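2-oxo-1,2-dihydroquinoline 8-monooxygenase, oxygenase component (Pseudomonas putida, PDB 1Z02) is the oxygenase component that hydroxylates 2-oxo-1,2-dihydroquinoline at carbon 8, with a Rieske [2Fe-2S] cluster and a mononuclear iron. Local coordinates at residues A[263-268]-A[291-296]; A[246-251]-A[268-273]; A[36-41]-A[321-326]; A[61-66]-A[435-440]. All blocks are in the same frame, centred on the assembly; numbering follows the deposited sequence.

Interaction 1: A[263-268]-A[291-296]; sequences MQWLFT and HYRTSV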
loop_
_atom_site.group_PDB
_atom_site.type_symbol
_atom_site.label_atom_id
_atom_site.label_comp_id
_atom_site.label_asym_id
_atom_site.label_seq_id
_atom_site.Cartn_x
_atom_site.Cartn_y
_atom_site.Cartn_z
ATOM N N MET A 263 -8.081 15.034 -36.586
ATOM C CA MET A 263 -7.278 14.339 -37.582
ATOM C C MET A 263 -6.024 15.172 -37.802
ATOM O O MET A 263 -6.113 16.358 -38.109
ATOM C CB MET A 263 -8.050 14.220 -38.902
ATOM C CG MET A 263 -7.216 13.751 -40.086
ATOM S SD MET A 263 -7.075 11.972 -40.155
ATOM C CE MET A 263 -6.005 11.688 -39.047
ATOM N N GLN A 264 -4.859 14.556 -37.641
ATOM C CA GLN A 264 -3.604 15.265 -37.841
ATOM C C GLN A 264 -3.133 15.092 -39.283
ATOM O O GLN A 264 -2.968 13.964 -39.764
ATOM C CB GLN A 264 -2.561 14.745 -36.857
ATOM C CG GLN A 264 -3.007 14.855 -35.407
ATOM C CD GLN A 264 -1.898 14.572 -34.435
ATOM O OE1 GLN A 264 -1.427 13.441 -34.312
ATOM N NE2 GLN A 264 -1.455 15.608 -33.744
ATOM N N TRP A 265 -2.931 16.218 -39.967
ATOM C CA TRP A 265 -2.502 16.202 -41.363
ATOM C C TRP A 265 -1.029 15.831 -41.504
ATOM O O TRP A 265 -0.196 16.667 -41.860
ATOM C CB TRP A 265 -2.759 17.566 -42.026
ATOM C CG TRP A 265 -4.185 18.016 -42.004
ATOM C CD1 TRP A 265 -4.693 19.072 -41.312
ATOM C CD2 TRP A 265 -5.281 17.448 -42.728
ATOM N NE1 TRP A 265 -6.037 19.203 -41.560
ATOM C CE2 TRP A 265 -6.425 18.217 -42.430
ATOM C CE3 TRP A 265 -5.409 16.364 -43.607
ATOM C CZ2 TRP A 265 -7.688 17.938 -42.976
ATOM C CZ3 TRP A 265 -6.669 16.085 -44.152
ATOM C CH2 TRP A 265 -7.787 16.872 -43.834
ATOM N N LEU A 266 -0.709 14.573 -41.213
ATOM C CA LEU A 266 0.663 14.110 -41.319
ATOM C C LEU A 266 1.037 13.887 -42.774
ATOM O O LEU A 266 0.192 13.549 -43.607
ATOM C CB LEU A 266 0.864 12.817 -40.521
ATOM C CG LEU A 266 0.630 12.904 -39.013
ATOM C CD1 LEU A 266 1.148 11.634 -38.373
ATOM C CD2 LEU A 266 1.357 14.114 -38.437
ATOM N N PHE A 267 2.317 14.087 -43.064
ATOM C CA PHE A 267 2.858 13.931 -44.408
ATOM C C PHE A 267 2.247 14.898 -45.417
ATOM O O PHE A 267 1.911 14.538 -46.549
ATOM C CB PHE A 267 2.740 12.474 -44.873
ATOM C CG PHE A 267 3.578 11.528 -44.061
ATOM C CD1 PHE A 267 3.073 10.946 -42.901
ATOM C CD2 PHE A 267 4.902 11.280 -44.414
ATOM C CE1 PHE A 267 3.874 10.139 -42.100
ATOM C CE2 PHE A 267 5.713 10.474 -43.621
ATOM C CZ PHE A 267 5.196 9.903 -42.461
ATOM N N THR A 268 2.100 16.137 -44.967
ATOM C CA THR A 268 1.604 17.226 -45.788
ATOM C C THR A 268 2.519 18.368 -45.386
ATOM O O THR A 268 3.340 18.214 -44.480
ATOM C CB THR A 268 0.131 17.615 -45.479
ATOM O OG1 THR A 268 0.020 18.122 -44.143
ATOM C CG2 THR A 268 -0.777 16.420 -45.651
ATOM N N HIS A 291 4.938 5.824 -44.368
ATOM C CA HIS A 291 3.860 6.795 -44.431
ATOM C C HIS A 291 2.756 6.285 -43.513
ATOM O O HIS A 291 2.356 5.119 -43.597
ATOM C CB HIS A 291 3.326 6.945 -45.857
ATOM C CG HIS A 291 4.296 7.581 -46.803
ATOM N ND1 HIS A 291 5.076 8.666 -46.455
ATOM C CD2 HIS A 291 4.605 7.298 -48.089
ATOM C CE1 HIS A 291 5.822 9.019 -47.483
ATOM N NE2 HIS A 291 5.554 8.205 -48.491
ATOM N N TYR A 292 2.272 7.166 -42.640
ATOM C CA TYR A 292 1.226 6.826 -41.679
ATOM C C TYR A 292 0.568 8.114 -41.195
ATOM O O TYR A 292 1.127 9.195 -41.344
ATOM C CB TYR A 292 1.844 6.094 -40.485
ATOM C CG TYR A 292 2.801 6.968 -39.705
ATOM C CD1 TYR A 292 2.340 7.828 -38.703
ATOM C CD2 TYR A 292 4.163 6.972 -39.997
ATOM C CE1 TYR A 292 3.218 8.669 -38.020
ATOM C CE2 TYR A 292 5.047 7.809 -39.314
ATOM C CZ TYR A 292 4.568 8.650 -38.331
ATOM O OH TYR A 292 5.436 9.461 -37.647
ATOM N N ARG A 293 -0.619 7.991 -40.613
ATOM C CA ARG A 293 -1.336 9.153 -40.103
ATOM C C ARG A 293 -2.085 8.796 -38.818
ATOM O O ARG A 293 -2.714 7.746 -38.724
ATOM C CB ARG A 293 -2.312 9.665 -41.166
ATOM C CG ARG A 293 -2.989 10.972 -40.817
ATOM C CD ARG A 293 -3.646 11.579 -42.042
ATOM N NE ARG A 293 -4.732 10.756 -42.562
ATOM C CZ ARG A 293 -5.434 11.055 -43.651
ATOM N NH1 ARG A 293 -6.413 10.255 -44.057
ATOM N NH2 ARG A 293 -5.154 12.154 -44.340
ATOM N N THR A 294 -2.009 9.678 -37.829
ATOM C CA THR A 294 -2.674 9.454 -36.554
ATOM C C THR A 294 -3.805 10.434 -36.284
ATOM O O THR A 294 -3.744 11.607 -36.656
ATOM C CB THR A 294 -1.678 9.562 -35.378
ATOM O OG1 THR A 294 -0.942 10.789 -35.487
ATOM C CG2 THR A 294 -0.726 8.391 -35.385
ATOM N N SER A 295 -4.835 9.931 -35.621
ATOM C CA SER A 295 -5.989 10.734 -35.249
ATOM C C SER A 295 -6.503 10.181 -33.923
ATOM O O SER A 295 -6.199 9.043 -33.559
ATOM C CB SER A 295 -7.081 10.642 -36.324
ATOM O OG SER A 295 -7.450 9.299 -36.592
ATOM N N VAL A 296 -7.270 10.987 -33.197
ATOM C CA VAL A 296 -7.818 10.554 -31.920
ATOM C C VAL A 296 -9.239 11.086 -31.728
ATOM O O VAL A 296 -9.530 12.242 -32.025
ATOM C CB VAL A 296 -6.899 11.005 -30.736
ATOM C CG1 VAL A 296 -6.783 12.517 -30.714
ATOM C CG2 VAL A 296 -7.450 10.472 -29.399
HETATM O O HOH W 1 -2.798 13.957 -44.158
#
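F267, H291 and Y292 form an aromatic cluster at one end of this contact, the side chain of Y292 lying about 9 Å from the bound iron. The edge of F267 is turned to the face of Y292, with ring centroids 5.2 Å apart and planes at 80°. H291 in turn presents its edge to the face of F267 in an offset T-shaped pair at 83°, and H291 CA lies over a face of the same phenyl ring. Y292 holds CG between its backbone N and carbonyl carbon (chi1 64°), which lets its ring take the edge of F267 and also meet L266, whose CD1 is 3.6 Å from Y292 CE1. With an alanine here in place of F267, Y292 would probably lose the edge on its face and H291 the face its own edge meets, leaving a gap between them. Toward M263 the two segments become antiparallel neighbours in the seven-stranded sheet of the catalytic domain, M263 and S295 forming a non-hydrogen-bonded pair. Beside it Q264 N gives T294 O a weak bond of 3.3 Å. M263 SD lies over one face of the R293 guanidinium, 3.6 Å from R293 NE. That group is hydrogen-bonded to P181 O and F180 O and forms a salt bridge with E305. A water in its plane accepts from R293 NH2 at 3.0 Å and donates to L266 O at 3.1 Å.

Interaction 2: A[246-251]-A[268-273]; sequences SDDCIA and TDKWAP
K270 and D248 meet with their side chains at about a right angle, the lysine bringing its amino group against the carboxylate in a salt bridge. K270 NZ reaches D248 OD2 at 2.7 Å on the syn side, 25° out of the carboxylate plane; the second bond, from NZ to D248 OD1 at 2.8 Å, is weak. The lysine chain is bent at chi2 and chi4 on its way there, and its CD passes 3.0 Å from S246 OG. That hydroxyl donates to D248 OD2 at 2.6 Å, nearly along the C-O axis, so two donors grip one carboxylate oxygen. The serine bond probably limits rotation of the carboxylate that receives the lysine, although D248 itself is exposed.

W271 is set differently, with an edge of its indole turned to the other segment. Its NE1 donates to C249 O at 3.1 Å, an N-H...O angle of 149°; the oxygen is tilted 20° from the ring plane, and the donor stands above the carbonyl plane. C249 SG approaches the six-membered ring obliquely, 3.9 Å from W271 CZ2, in a sulfur-aromatic contact. The same CZ2 touches I250 CG1 at 4.1 Å.

Both segments carry type I turns, S246-C249 and T268-W271, just before strands 250-253 and 271-277. The W271 side chain also packs on L242 and P244 of strand 241-244, on Q264 of strand 261-264 and on S393 of helix 392-404, so it fills the junction of two sheets and a helix.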
loop_
_atom_site.group_PDB
_atom_site.type_symbol
_atom_site.label_atom_id
_atom_site.label_comp_id
_atom_site.label_asym_id
_atom_site.label_seq_id
_atom_site.Cartn_x
_atom_site.Cartn_y
_atom_site.Cartn_z
ATOM N N SER A 246 1.600 25.331 -39.709
ATOM C CA SER A 246 0.452 26.216 -39.766
ATOM C C SER A 246 -0.496 25.974 -38.613
ATOM O O SER A 246 -0.366 25.008 -37.862
ATOM C CB SER A 246 -0.301 26.049 -41.087
ATOM O OG SER A 246 -0.839 24.744 -41.216
ATOM N N ASP A 247 -1.464 26.866 -38.502
ATOM C CA ASP A 247 -2.451 26.827 -37.448
ATOM C C ASP A 247 -3.433 25.688 -37.614
ATOM O O ASP A 247 -3.904 25.121 -36.633
ATOM C CB ASP A 247 -3.208 28.146 -37.441
ATOM C CG ASP A 247 -3.335 28.716 -36.078
ATOM O OD1 ASP A 247 -3.900 29.816 -35.929
ATOM O OD2 ASP A 247 -2.859 28.055 -35.147
ATOM N N ASP A 248 -3.755 25.374 -38.862
ATOM C CA ASP A 248 -4.701 24.313 -39.174
ATOM C C ASP A 248 -4.007 22.976 -39.437
ATOM O O ASP A 248 -4.464 22.188 -40.261
ATOM C CB ASP A 248 -5.527 24.708 -40.397
ATOM C CG ASP A 248 -4.669 24.965 -41.623
ATOM O OD1 ASP A 248 -5.251 25.160 -42.709
ATOM O OD2 ASP A 248 -3.422 24.973 -41.507
ATOM N N CYS A 249 -2.903 22.724 -38.745
ATOM C CA CYS A 249 -2.174 21.471 -38.910
ATOM C C CYS A 249 -3.036 20.305 -38.438
ATOM O O CYS A 249 -2.770 19.151 -38.763
ATOM C CB CYS A 249 -0.881 21.504 -38.101
ATOM S SG CYS A 249 -1.177 21.749 -36.342
ATOM N N ILE A 250 -4.070 20.622 -37.662
ATOM C CA ILE A 250 -4.986 19.612 -37.139
ATOM C C ILE A 250 -6.424 20.012 -37.456
ATOM O O ILE A 250 -6.795 21.173 -37.320
ATOM C CB ILE A 250 -4.840 19.465 -35.597
ATOM C CG1 ILE A 250 -3.418 19.016 -35.244
ATOM C CG2 ILE A 250 -5.876 18.479 -35.061
ATOM C CD1 ILE A 250 -3.155 18.930 -33.759
ATOM N N ALA A 251 -7.230 19.051 -37.889
ATOM C CA ALA A 251 -8.624 19.317 -38.204
ATOM C C ALA A 251 -9.513 18.740 -37.107
ATOM O O ALA A 251 -9.489 17.532 -36.842
ATOM C CB ALA A 251 -8.982 18.699 -39.552
ATOM N N THR A 268 2.100 16.137 -44.967
ATOM C CA THR A 268 1.604 17.226 -45.788
ATOM C C THR A 268 2.519 18.368 -45.386
ATOM O O THR A 268 3.340 18.214 -44.480
ATOM C CB THR A 268 0.131 17.615 -45.479
ATOM O OG1 THR A 268 0.020 18.122 -44.143
ATOM C CG2 THR A 268 -0.777 16.420 -45.651
ATOM N N ASP A 269 2.389 19.513 -46.035
ATOM C CA ASP A 269 3.253 20.627 -45.696
ATOM C C ASP A 269 2.935 21.262 -44.335
ATOM O O ASP A 269 3.672 22.128 -43.868
ATOM C CB ASP A 269 3.195 21.666 -46.811
ATOM C CG ASP A 269 1.858 22.286 -46.938
ATOM O OD1 ASP A 269 1.491 23.053 -46.073
ATOM O OD2 ASP A 269 1.137 22.023 -47.890
ATOM N N LYS A 270 1.861 20.807 -43.691
ATOM C CA LYS A 270 1.455 21.342 -42.391
ATOM C C LYS A 270 2.324 20.814 -41.256
ATOM O O LYS A 270 2.346 21.382 -40.168
ATOM C CB LYS A 270 -0.010 20.998 -42.113
ATOM C CG LYS A 270 -0.951 21.375 -43.238
ATOM C CD LYS A 270 -1.928 22.426 -42.800
ATOM C CE LYS A 270 -2.816 22.838 -43.950
ATOM N NZ LYS A 270 -2.886 24.313 -44.038
ATOM N N TRP A 271 3.017 19.712 -41.518
ATOM C CA TRP A 271 3.915 19.113 -40.543
ATOM C C TRP A 271 5.280 18.889 -41.192
ATOM O O TRP A 271 5.407 18.121 -42.146
ATOM C CB TRP A 271 3.365 17.780 -40.040
ATOM C CG TRP A 271 2.205 17.912 -39.103
ATOM C CD1 TRP A 271 0.881 17.902 -39.432
ATOM C CD2 TRP A 271 2.266 18.092 -37.680
ATOM N NE1 TRP A 271 0.111 18.070 -38.304
ATOM C CE2 TRP A 271 0.935 18.195 -37.216
ATOM C CE3 TRP A 271 3.316 18.191 -36.754
ATOM C CZ2 TRP A 271 0.623 18.376 -35.861
ATOM C CZ3 TRP A 271 3.006 18.373 -35.406
ATOM C CH2 TRP A 271 1.669 18.470 -34.976
ATOM N N ALA A 272 6.301 19.558 -40.669
ATOM C CA ALA A 272 7.642 19.428 -41.226
ATOM C C ALA A 272 8.610 18.728 -40.278
ATOM O O ALA A 272 8.655 19.023 -39.088
ATOM C CB ALA A 272 8.187 20.807 -41.601
ATOM N N PRO A 273 9.412 17.789 -40.808
ATOM C CA PRO A 273 10.379 17.063 -39.982
ATOM C C PRO A 273 11.563 17.942 -39.600
ATOM O O PRO A 273 11.913 18.873 -40.325
ATOM C CB PRO A 273 10.787 15.898 -40.876
ATOM C CG PRO A 273 10.709 16.490 -42.242
ATOM C CD PRO A 273 9.410 17.269 -42.187
#

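Interaction 3: A[36-41]-A[321-326]; sequences AAWGFI and ITDDTH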
loop_
_atom_site.group_PDB
_atom_site.type_symbol
_atom_site.label_atom_id
_atom_site.label_comp_id
_atom_site.label_asym_id
_atom_site.label_seq_id
_atom_site.Cartn_x
_atom_site.Cartn_y
_atom_site.Cartn_z
ATOM N N ALA A 36 -11.328 14.814 -15.249
ATOM C CA ALA A 36 -11.675 13.457 -15.668
ATOM C C ALA A 36 -10.681 12.332 -15.331
ATOM O O ALA A 36 -10.429 11.444 -16.151
ATOM C CB ALA A 36 -11.974 13.462 -17.176
ATOM N N ALA A 37 -10.147 12.338 -14.116
ATOM C CA ALA A 37 -9.197 11.302 -13.721
ATOM C C ALA A 37 -9.772 9.888 -13.834
ATOM O O ALA A 37 -9.092 8.972 -14.302
ATOM C CB ALA A 37 -8.713 11.564 -12.295
ATOM N N TRP A 38 -11.023 9.709 -13.412
ATOM C CA TRP A 38 -11.668 8.396 -13.464
ATOM C C TRP A 38 -12.196 8.035 -14.845
ATOM O O TRP A 38 -12.703 6.935 -15.056
ATOM C CB TRP A 38 -12.800 8.321 -12.440
ATOM C CG TRP A 38 -12.302 8.221 -11.038
ATOM C CD1 TRP A 38 -11.872 9.241 -10.238
ATOM C CD2 TRP A 38 -12.143 7.020 -10.278
ATOM N NE1 TRP A 38 -11.459 8.750 -9.025
ATOM C CE2 TRP A 38 -11.615 7.389 -9.021
ATOM C CE3 TRP A 38 -12.398 5.668 -10.535
ATOM C CZ2 TRP A 38 -11.337 6.451 -8.023
ATOM C CZ3 TRP A 38 -12.118 4.735 -9.542
ATOM C CH2 TRP A 38 -11.595 5.132 -8.302
ATOM N N GLY A 39 -12.069 8.971 -15.781
ATOM C CA GLY A 39 -12.517 8.734 -17.144
ATOM C C GLY A 39 -13.828 9.394 -17.544
ATOM O O GLY A 39 -14.570 9.912 -16.703
ATOM N N PHE A 40 -14.102 9.378 -18.847
ATOM C CA PHE A 40 -15.334 9.947 -19.389
ATOM C C PHE A 40 -16.358 8.820 -19.421
ATOM O O PHE A 40 -16.131 7.783 -20.047
ATOM C CB PHE A 40 -15.091 10.499 -20.798
ATOM C CG PHE A 40 -14.242 11.748 -20.825
ATOM C CD1 PHE A 40 -13.111 11.820 -21.626
ATOM C CD2 PHE A 40 -14.579 12.855 -20.045
ATOM C CE1 PHE A 40 -12.331 12.970 -21.658
ATOM C CE2 PHE A 40 -13.795 14.015 -20.075
ATOM C CZ PHE A 40 -12.671 14.069 -20.880
ATOM N N ILE A 41 -17.476 9.010 -18.729
ATOM C CA ILE A 41 -18.499 7.982 -18.680
ATOM C C ILE A 41 -19.560 8.251 -19.742
ATOM O O ILE A 41 -19.626 9.351 -20.289
ATOM C CB ILE A 41 -19.121 7.915 -17.261
ATOM C CG1 ILE A 41 -19.827 6.572 -17.064
ATOM C CG2 ILE A 41 -20.065 9.084 -17.044
ATOM C CD1 ILE A 41 -20.213 6.296 -15.627
ATOM N N ILE A 321 -9.583 2.238 -15.591
ATOM C CA ILE A 321 -10.046 1.177 -14.707
ATOM C C ILE A 321 -10.416 1.874 -13.401
ATOM O O ILE A 321 -11.548 1.764 -12.918
ATOM C CB ILE A 321 -8.940 0.137 -14.461
ATOM C CG1 ILE A 321 -8.606 -0.571 -15.775
ATOM C CG2 ILE A 321 -9.402 -0.871 -13.411
ATOM C CD1 ILE A 321 -7.438 -1.508 -15.689
ATOM N N THR A 322 -9.434 2.575 -12.839
ATOM C CA THR A 322 -9.625 3.378 -11.638
ATOM C C THR A 322 -9.001 4.698 -12.075
ATOM O O THR A 322 -8.800 4.922 -13.275
ATOM C CB THR A 322 -8.878 2.824 -10.389
ATOM O OG1 THR A 322 -7.469 2.781 -10.640
ATOM C CG2 THR A 322 -9.391 1.440 -10.026
ATOM N N ASP A 323 -8.701 5.584 -11.141
ATOM C CA ASP A 323 -8.094 6.846 -11.528
ATOM C C ASP A 323 -6.580 6.741 -11.668
ATOM O O ASP A 323 -5.929 7.712 -12.039
ATOM C CB ASP A 323 -8.465 7.938 -10.528
ATOM C CG ASP A 323 -7.954 7.649 -9.131
ATOM O OD1 ASP A 323 -7.788 6.467 -8.773
ATOM O OD2 ASP A 323 -7.733 8.617 -8.387
ATOM N N ASP A 324 -6.001 5.581 -11.360
ATOM C CA ASP A 324 -4.562 5.444 -11.522
ATOM C C ASP A 324 -4.132 4.156 -12.223
ATOM O O ASP A 324 -2.977 3.759 -12.140
ATOM C CB ASP A 324 -3.824 5.621 -10.185
ATOM C CG ASP A 324 -3.961 4.434 -9.264
ATOM O OD1 ASP A 324 -3.310 4.459 -8.194
ATOM O OD2 ASP A 324 -4.699 3.485 -9.596
ATOM N N THR A 325 -5.077 3.502 -12.901
ATOM C CA THR A 325 -4.798 2.297 -13.689
ATOM C C THR A 325 -5.708 2.340 -14.903
ATOM O O THR A 325 -6.797 2.918 -14.851
ATOM C CB THR A 325 -5.048 0.962 -12.921
ATOM O OG1 THR A 325 -6.407 0.889 -12.478
ATOM C CG2 THR A 325 -4.115 0.848 -11.730
ATOM N N HIS A 326 -5.249 1.755 -16.003
ATOM C CA HIS A 326 -6.009 1.715 -17.247
ATOM C C HIS A 326 -5.660 0.439 -17.991
ATOM O O HIS A 326 -4.648 -0.204 -17.699
ATOM C CB HIS A 326 -5.672 2.913 -18.141
ATOM C CG HIS A 326 -4.240 2.963 -18.575
ATOM N ND1 HIS A 326 -3.220 3.356 -17.733
ATOM C CD2 HIS A 326 -3.650 2.643 -19.752
ATOM C CE1 HIS A 326 -2.066 3.275 -18.371
ATOM N NE2 HIS A 326 -2.298 2.843 -19.599
#
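D323 lies flat against the indole of W38, and its side chain can be followed outward atom by atom. CB comes first, over the five-membered ring: it is 3.5 Å from that ring's centroid and 11° off the normal, a CH-pi contact, with W38 NE1 its closest ring atom at 3.4 Å. CG follows, above the ring plane but just outside the NE1-CE2 bond, 3.7 Å from W38 CE2. At the tip OD1 stands 3.6 Å from W38 CZ2 and OD2 3.8 Å from W38 NE1, so the carboxylate is stacked on the indole, the planes 8° apart. Neither oxygen depends on the ring for a polar partner: OD1 makes a salt bridge with K420 and OD2 a hydrogen bond with Y377 OH.

W38 sits in a type I turn, A36-G39, in the loop leading to strand 43-49. Its partner is the hairpin loop between strands 313-320 and 325-335 of the catalytic domain's large antiparallel sheet. In that loop T322 OG1 accepts from D324 N at 3.2 Å, an ST turn, and shares a hydrogen bond with T325 OG1. On the same face of the indole as D323, toward the six-membered ring's outer end, T322 CA is 3.5 Å from W38 CZ3. D323 N, which has no hydrogen-bonding partner in the model, is buried against the same ring. Beyond the turn, D324 O accepts from S423 OG of a second subunit.

Interaction 4: A[61-66]-A[435-440]; sequences IQICGV and PGYKVE
Apolar packing between Y437 and I61 carries most of this contact. The two side chains lie side by side and point the same way, so the isoleucine runs along the outer half of the phenol: I61 CB is 3.6 Å from Y437 CZ, I61 CG2 is 3.7 Å from the same atom, and I61 CD1 comes within 3.4 Å of Y437 OH. With CG on the far side from its backbone N (chi1 173°), the tyrosine reaches across the strand to I63 as well, whose CD1 is 3.9 Å from Y437 OH. Two residues on, V439 CG2 approaches I61 N at 4.1 Å.

Polar atoms are buried alongside. Q62 O lies at the edge of the tyrosine ring, in its plane and 3.4 Å from Y437 CE1; Q62 N and Q62 O are buried with no hydrogen-bonding partner in the model. Y437 OH is hydrogen-bonded to A47 O, and V439 pairs through its backbone with G60. A leucine in place of Y437 would probably leave A47 O without this mate and open a gap beside I61 and I63.

Backbone bonds within 61-66 close the hairpin just beyond the packed residues. I63 N to V66 O (3.1 Å) and V66 N to I63 O (2.8 Å) make a type I' turn, the tight two-residue connection of a beta hairpin. This hairpin, strands 58-63 and 66-73, belongs to the Rieske domain, and the C-terminal tail after helix 423-430 lies against its outer strand.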
loop_
_atom_site.group_PDB
_atom_site.type_symbol
_atom_site.label_atom_id
_atom_site.label_comp_id
_atom_site.label_asym_id
_atom_site.label_seq_id
_atom_site.Cartn_x
_atom_site.Cartn_y
_atom_site.Cartn_z
ATOM N N ILE A 61 -15.003 -7.352 -15.096
ATOM C CA ILE A 61 -13.996 -6.341 -15.424
ATOM C C ILE A 61 -14.362 -5.046 -14.700
ATOM O O ILE A 61 -15.319 -5.005 -13.916
ATOM C CB ILE A 61 -13.951 -6.046 -16.952
ATOM C CG1 ILE A 61 -15.311 -5.532 -17.427
ATOM C CG2 ILE A 61 -13.575 -7.295 -17.710
ATOM C CD1 ILE A 61 -15.378 -5.270 -18.924
ATOM N N GLN A 62 -13.597 -3.993 -14.951
ATOM C CA GLN A 62 -13.876 -2.696 -14.343
ATOM C C GLN A 62 -13.440 -1.599 -15.308
ATOM O O GLN A 62 -12.293 -1.579 -15.760
ATOM C CB GLN A 62 -13.140 -2.534 -12.996
ATOM C CG GLN A 62 -13.660 -1.346 -12.185
ATOM C CD GLN A 62 -12.990 -1.172 -10.833
ATOM O OE1 GLN A 62 -13.502 -0.457 -9.978
ATOM N NE2 GLN A 62 -11.842 -1.804 -10.639
ATOM N N ILE A 63 -14.371 -0.698 -15.622
ATOM C CA ILE A 63 -14.123 0.411 -16.536
ATOM C C ILE A 63 -14.716 1.696 -15.959
ATOM O O ILE A 63 -15.865 1.711 -15.514
ATOM C CB ILE A 63 -14.750 0.144 -17.931
ATOM C CG1 ILE A 63 -14.095 -1.089 -18.570
ATOM C CG2 ILE A 63 -14.556 1.372 -18.826
ATOM C CD1 ILE A 63 -14.768 -1.537 -19.860
ATOM N N CYS A 64 -13.937 2.773 -15.973
ATOM C CA CYS A 64 -14.368 4.048 -15.403
ATOM C C CYS A 64 -14.820 3.875 -13.957
ATOM O O CYS A 64 -15.743 4.551 -13.503
ATOM C CB CYS A 64 -15.498 4.674 -16.221
ATOM S SG CYS A 64 -14.952 5.348 -17.831
ATOM N N GLY A 65 -14.161 2.962 -13.246
ATOM C CA GLY A 65 -14.497 2.703 -11.857
ATOM C C GLY A 65 -15.746 1.843 -11.663
ATOM O O GLY A 65 -16.065 1.443 -10.543
ATOM N N VAL A 66 -16.446 1.550 -12.757
ATOM C CA VAL A 66 -17.665 0.751 -12.709
ATOM C C VAL A 66 -17.404 -0.739 -12.903
ATOM O O VAL A 66 -16.868 -1.165 -13.928
ATOM C CB VAL A 66 -18.662 1.189 -13.809
ATOM C CG1 VAL A 66 -19.947 0.393 -13.688
ATOM C CG2 VAL A 66 -18.940 2.676 -13.700
ATOM N N PRO A 435 -1.677 -4.777 -9.650
ATOM C CA PRO A 435 -3.021 -4.239 -9.861
ATOM C C PRO A 435 -3.475 -4.803 -11.213
ATOM O O PRO A 435 -2.658 -4.940 -12.124
ATOM C CB PRO A 435 -2.778 -2.738 -9.906
ATOM C CG PRO A 435 -1.680 -2.557 -8.919
ATOM C CD PRO A 435 -0.743 -3.707 -9.258
ATOM N N GLY A 436 -4.754 -5.138 -11.346
ATOM C CA GLY A 436 -5.210 -5.722 -12.594
ATOM C C GLY A 436 -6.497 -5.214 -13.219
ATOM O O GLY A 436 -6.949 -4.104 -12.943
ATOM N N TYR A 437 -7.092 -6.051 -14.068
ATOM C CA TYR A 437 -8.310 -5.694 -14.786
ATOM C C TYR A 437 -9.382 -6.780 -14.711
ATOM O O TYR A 437 -10.510 -6.522 -14.285
ATOM C CB TYR A 437 -7.934 -5.407 -16.242
ATOM C CG TYR A 437 -9.094 -5.172 -17.179
ATOM C CD1 TYR A 437 -9.959 -4.093 -16.999
ATOM C CD2 TYR A 437 -9.319 -6.026 -18.259
ATOM C CE1 TYR A 437 -11.020 -3.874 -17.881
ATOM C CE2 TYR A 437 -10.362 -5.813 -19.135
ATOM C CZ TYR A 437 -11.208 -4.739 -18.947
ATOM O OH TYR A 437 -12.222 -4.522 -19.852
ATOM N N LYS A 438 -9.026 -7.995 -15.128
ATOM C CA LYS A 438 -9.963 -9.115 -15.098
ATOM C C LYS A 438 -10.110 -9.669 -13.682
ATOM O O LYS A 438 -9.121 -10.029 -13.039
ATOM C CB LYS A 438 -9.487 -10.212 -16.060
ATOM C CG LYS A 438 -9.441 -9.737 -17.510
ATOM C CD LYS A 438 -8.759 -10.735 -18.447
ATOM C CE LYS A 438 -9.663 -11.897 -18.806
ATOM N NZ LYS A 438 -9.025 -12.750 -19.859
ATOM N N VAL A 439 -11.347 -9.723 -13.196
ATOM C CA VAL A 439 -11.607 -10.230 -11.857
ATOM C C VAL A 439 -11.246 -11.707 -11.741
ATOM O O VAL A 439 -11.654 -12.528 -12.572
ATOM C CB VAL A 439 -13.092 -10.040 -11.471
ATOM C CG1 VAL A 439 -13.349 -10.595 -10.081
ATOM C CG2 VAL A 439 -13.452 -8.572 -11.518
ATOM N N GLU A 440 -10.469 -12.030 -10.707
ATOM C CA GLU A 440 -10.028 -13.398 -10.453
ATOM C C GLU A 440 -11.203 -14.190 -9.899
ATOM O O GLU A 440 -11.924 -13.713 -9.017
ATOM C CB GLU A 440 -8.881 -13.401 -9.442
ATOM C CG GLU A 440 -7.933 -14.584 -9.590
ATOM C CD GLU A 440 -6.887 -14.631 -8.497
ATOM O OE1 GLU A 440 -5.920 -15.409 -8.625
ATOM O OE2 GLU A 440 -7.037 -13.890 -7.506
#

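Interactions 1 and 2 form one cluster, centres about 9 Å apart, and interactions 3 and 4 another, centres about 11 Å apart; those of 2 and 4 are about 39 Å apart. The first cluster shares T268 and neighbouring strands 250-253 and 261-264, at the end of the seven-stranded sheet that interaction 3 also reaches through strand 325-335. In the second, I321 O and G65 N make a probable hydrogen bond at 2.9 Å, linking that sheet's hairpin to the Rieske hairpin. Along the chain, 1 and 2 alternate their segments, as do 3 and 4, whose closures enclose both others. Interaction 3 joins the N-terminal loop to the catalytic domain, 4 the C-terminal tail to the Rieske domain.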